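Local atomic coordinates of glucose-resistance amylase regulator (Weissella paramesenteroides ATCC 33313, PDB entry 4RK6), a protein that probably acts as a transcriptional repressor of the LacI family, with a two-lobed sugar-binding domain that holds glucose in this crystal. Residues A[114-119]-A[238-243]; A[120-123]-A[128-131]. One frame throughout, in Å; residues are numbered along the deposited sequence.

Interaction 1 (A[114-119]-A[238-243]); sequences MNSIVD and TTVKQD. With GLC (alpha-D-glucopyranose), chain C.
The glucose cleft of a LacI-type sugar-binding domain is the setting here: Ile117 on helix 110-123 packs against Val240 on the strand that runs into the cleft, two residues before Gln242, which binds the sugar. CG2 of Val240 does all the touching from the strand side. It presses on the ethyl branch of Ile117, 3.4 Å from CG1, which is tighter than usual for two carbons. Ile117 CD1, at the end of that branch, lies 3.6 Å from the same Val240 CG2. The branch gets there because CG1 lies beside the backbone N (chi1 -62°) and CD1 continues extended. In the one of its two modelled conformers described here, Ser116 OG comes to 3.9 Å of Val240 CG2 beside the isoleucine; the hydroxyl's own polar partner is the carbonyl of Met113. About 90 Å² is buried between the two segments.

Beyond Val240 the chain reaches the sugar. The side chain of Gln242 extends beyond CG, and its NE2 donates to O3 of alpha-D-glucopyranose at 3.0 Å, almost straight at 175°. The amide is held from both ends: NE2 is also bonded to Asp225 OD1, and OE1 to Ser108 OG, which should fix its rotation and keep the N-H presented to the sugar. Asp225, Thr96, Arg145 and Thr22 supply further hydrogen bonds to glucose.

Strand 238-241 lies between strands 220-223 and 267-275, pairing through its backbone with Thr223 on one side and with Ile275 and Glu273 on the other. Helix 110-123 rests over this part of the sheet, where Ile117 also touches Ile194 and Ile224, while Val118 turns to helix 144-155, packing on Ser152 and Met153.

Interaction 2 (A[120-123]-A[128-131]); sequences YLID and NIAL
Asn128 OD1 is hydrogen-bonded to ND2 of Asn162, right beside Ile129, the strand residue that reaches up to Leu121; backbone bonds from Ile129 to Asn162 and Phe164 help tie down the start of this strand. The contact belongs to an alpha/beta unit of the periplasmic binding protein-like fold, in which a helix packs on the sheet that its next strand joins: helix 110-123 ends, a short loop turns the chain, and strand 129-132 enters a parallel part of the mixed sheet, between strands 192-195 and 163-166.

Between the two, everything is apolar. Ile129 carries the strand side, with 60 of the roughly 110 Å² buried in total. Its CG1 stands beside the backbone N (chi1 -55°) and CD1 follows extended (chi2 178°), a long arm that brings the terminal methyl up to the helix. There CD1 rests 3.9 Å from Leu121 CB, close to the root of that side chain. The other branch, CG2, meets the far end of the leucine, 4.1 Å from Leu121 CD1, so the two side chains pass each other at a slant and touch at two points. The nearest CA atoms, of Leu121 and Ile129, are 8.5 Å apart, a gap bridged by side chains alone.

Leu121 leans on Ala192 and Ile194 of strand 192-195 as well, and Ile129 on Phe149 and Met153 of helix 144-155, so the pair belongs to a hydrophobic layer between sheet and helices and lies away from the glucose. At the edge of this layer Ile122, which also packs on His156 and Leu158, adds a looser touch: its CG1 stands 4.5 Å from CD1 of Ile129.

Interactions 1 and 2 use successive turns of one helix, 110-123, and set it on the same sheet, their centres about 11 Å apart. Along the chain the 120-123 and 128-131 pair is local, closed by a short loop, and falls wholly between residues 114-119 and 238-243, which more than a hundred residues separate. The two contacts join up directly: Met114, a selenomethionine in this crystal, places its CE 3.9 Å from Leu131 CD1. The helix thus spans the sheet from strand 129-132, next to the edge strand 163-166, to strand 238-241, which leads to Gln242 at the glucose.

Interaction 1 (A[114-119]-A[238-243])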
# COMPACT_ATOMS: atom_id res chain seq x y z
N MSE A 114 13.58 -17.26 8.87
CA MSE A 114 14.94 -17.03 8.36
C MSE A 114 15.66 -18.31 8.08
O MSE A 114 16.33 -18.46 7.06
CB MSE A 114 15.76 -16.22 9.34
CG MSE A 114 17.16 -15.91 8.80
SE MSE A 114 17.07 -14.68 7.26
CE MSE A 114 16.33 -13.16 8.23
N ASN A 115 15.56 -19.25 9.00
CA ASN A 115 16.22 -20.52 8.83
C ASN A 115 15.69 -21.31 7.61
O ASN A 115 16.46 -21.94 6.92
CB ASN A 115 16.12 -21.33 10.10
CG ASN A 115 17.04 -22.50 10.08
OD1 ASN A 115 18.26 -22.34 10.02
ND2 ASN A 115 16.47 -23.70 10.10
N SER A 116 14.39 -21.22 7.33
CA SER A 116 13.83 -21.87 6.15
C SER A 116 14.45 -21.29 4.87
O SER A 116 14.68 -21.98 3.93
CB SER A 116 12.30 -21.77 6.12
OG SER A 116 11.84 -20.48 5.74
N ILE A 117 14.71 -19.99 4.86
CA ILE A 117 15.23 -19.37 3.65
C ILE A 117 16.69 -19.76 3.44
O ILE A 117 17.09 -20.10 2.36
CB ILE A 117 15.12 -17.82 3.70
CG1 ILE A 117 13.65 -17.40 3.80
CG2 ILE A 117 15.81 -17.21 2.49
CD1 ILE A 117 13.46 -15.94 4.14
N VAL A 118 17.47 -19.71 4.51
CA VAL A 118 18.88 -20.05 4.44
C VAL A 118 19.01 -21.52 4.05
O VAL A 118 19.82 -21.87 3.21
CB VAL A 118 19.56 -19.77 5.79
CG1 VAL A 118 20.94 -20.40 5.85
CG2 VAL A 118 19.66 -18.28 6.03
N ASP A 119 18.20 -22.39 4.65
CA ASP A 119 18.24 -23.81 4.31
C ASP A 119 17.98 -24.06 2.81
O ASP A 119 18.68 -24.84 2.16
CB ASP A 119 17.23 -24.58 5.15
CG ASP A 119 17.62 -26.02 5.31
OD1 ASP A 119 18.71 -26.30 5.85
OD2 ASP A 119 16.84 -26.87 4.88
N THR A 238 10.32 -15.35 -5.30
CA THR A 238 10.29 -16.40 -4.27
C THR A 238 10.25 -15.68 -2.93
O THR A 238 10.94 -14.66 -2.71
CB THR A 238 11.51 -17.29 -4.43
OG1 THR A 238 11.40 -17.97 -5.69
CG2 THR A 238 11.61 -18.33 -3.32
N THR A 239 9.39 -16.16 -2.03
CA THR A 239 9.08 -15.39 -0.84
C THR A 239 8.63 -16.30 0.32
O THR A 239 8.03 -17.37 0.10
CB THR A 239 7.99 -14.34 -1.16
OG1 THR A 239 7.85 -13.42 -0.08
CG2 THR A 239 6.62 -14.99 -1.47
N VAL A 240 8.93 -15.87 1.55
CA VAL A 240 8.25 -16.42 2.74
C VAL A 240 7.00 -15.61 2.96
O VAL A 240 7.03 -14.42 3.34
CB VAL A 240 9.12 -16.44 4.02
CG1 VAL A 240 8.29 -16.81 5.25
CG2 VAL A 240 10.25 -17.43 3.84
N LYS A 241 5.86 -16.25 2.73
CA LYS A 241 4.59 -15.60 2.89
C LYS A 241 4.12 -15.67 4.34
O LYS A 241 3.94 -16.76 4.88
CB LYS A 241 3.53 -16.23 2.01
CG LYS A 241 2.26 -15.38 1.96
CD LYS A 241 1.27 -15.96 0.96
CE LYS A 241 0.37 -14.91 0.35
NZ LYS A 241 -0.50 -14.30 1.37
N GLN A 242 3.92 -14.51 4.95
CA GLN A 242 3.29 -14.44 6.28
C GLN A 242 1.78 -14.41 6.13
O GLN A 242 1.24 -13.83 5.18
CB GLN A 242 3.73 -13.19 7.03
CG GLN A 242 5.24 -13.08 7.19
CD GLN A 242 5.61 -12.15 8.34
OE1 GLN A 242 5.17 -12.36 9.47
NE2 GLN A 242 6.34 -11.10 8.05
N ASP A 243 1.10 -15.02 7.08
CA ASP A 243 -0.34 -14.98 7.08
C ASP A 243 -0.84 -13.81 7.92
O ASP A 243 -1.26 -13.98 9.06
CB ASP A 243 -0.87 -16.34 7.58
CG ASP A 243 -2.35 -16.56 7.25
OD1 ASP A 243 -3.05 -15.60 6.88
OD2 ASP A 243 -2.79 -17.73 7.36
C1 GLC C . 7.62 -5.30 10.14
C2 GLC C . 7.07 -6.66 10.58
C3 GLC C . 7.72 -7.83 9.86
C4 GLC C . 7.77 -7.54 8.35
C5 GLC C . 8.60 -6.27 8.15
C6 GLC C . 8.70 -5.88 6.67
O1 GLC C . 8.79 -5.10 10.84
O2 GLC C . 7.27 -6.86 11.97
O3 GLC C . 6.89 -8.95 10.13
O4 GLC C . 8.30 -8.64 7.68
O5 GLC C . 7.99 -5.18 8.78
O6 GLC C . 7.44 -5.62 6.14

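Interaction 2 (A[120-123]-A[128-131])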
# COMPACT_ATOMS: atom_id res chain seq x y z
N TYR A 120 16.97 -23.39 2.29
CA TYR A 120 16.63 -23.48 0.88
C TYR A 120 17.75 -22.96 -0.01
O TYR A 120 18.14 -23.61 -0.98
CB TYR A 120 15.32 -22.71 0.61
CG TYR A 120 14.97 -22.64 -0.84
CD1 TYR A 120 14.73 -23.79 -1.57
CD2 TYR A 120 14.90 -21.42 -1.48
CE1 TYR A 120 14.41 -23.73 -2.92
CE2 TYR A 120 14.58 -21.35 -2.83
CZ TYR A 120 14.34 -22.48 -3.54
OH TYR A 120 14.03 -22.36 -4.88
N LEU A 121 18.28 -21.78 0.30
CA LEU A 121 19.32 -21.22 -0.54
C LEU A 121 20.58 -22.09 -0.56
O LEU A 121 21.19 -22.27 -1.61
CB LEU A 121 19.68 -19.80 -0.11
CG LEU A 121 18.62 -18.74 -0.47
CD1 LEU A 121 18.98 -17.38 0.10
CD2 LEU A 121 18.41 -18.64 -1.96
N ILE A 122 20.95 -22.64 0.59
CA ILE A 122 22.11 -23.55 0.68
C ILE A 122 21.83 -24.86 -0.09
O ILE A 122 22.70 -25.36 -0.80
CB ILE A 122 22.50 -23.82 2.15
CG1 ILE A 122 23.11 -22.53 2.74
CG2 ILE A 122 23.45 -25.01 2.29
CD1 ILE A 122 23.27 -22.62 4.24
N ASP A 123 20.63 -25.39 0.04
CA ASP A 123 20.20 -26.56 -0.76
C ASP A 123 20.29 -26.28 -2.27
O ASP A 123 20.56 -27.18 -3.06
CB ASP A 123 18.76 -26.97 -0.40
CG ASP A 123 18.65 -27.73 0.92
OD1 ASP A 123 19.69 -28.05 1.53
OD2 ASP A 123 17.51 -28.00 1.35
N ASN A 128 27.68 -17.84 -0.45
CA ASN A 128 27.85 -16.43 -0.16
C ASN A 128 26.53 -15.69 -0.29
O ASN A 128 26.01 -15.57 -1.39
CB ASN A 128 28.90 -15.86 -1.09
CG ASN A 128 30.26 -16.47 -0.82
OD1 ASN A 128 30.68 -16.57 0.34
ND2 ASN A 128 30.93 -16.90 -1.86
N ILE A 129 25.99 -15.24 0.84
CA ILE A 129 24.60 -14.76 0.92
C ILE A 129 24.52 -13.44 1.66
O ILE A 129 25.15 -13.26 2.70
CB ILE A 129 23.66 -15.80 1.57
CG1 ILE A 129 23.75 -17.13 0.84
CG2 ILE A 129 22.21 -15.32 1.56
CD1 ILE A 129 22.92 -18.25 1.42
N ALA A 130 23.76 -12.50 1.12
CA ALA A 130 23.55 -11.21 1.75
C ALA A 130 22.14 -11.11 2.37
O ALA A 130 21.18 -11.65 1.83
CB ALA A 130 23.75 -10.09 0.77
N LEU A 131 22.05 -10.42 3.51
CA LEU A 131 20.79 -9.95 4.06
C LEU A 131 20.70 -8.47 3.72
O LEU A 131 21.58 -7.68 4.08
CB LEU A 131 20.72 -10.17 5.58
CG LEU A 131 19.41 -9.76 6.25
CD1 LEU A 131 18.29 -10.72 5.88
CD2 LEU A 131 19.55 -9.74 7.76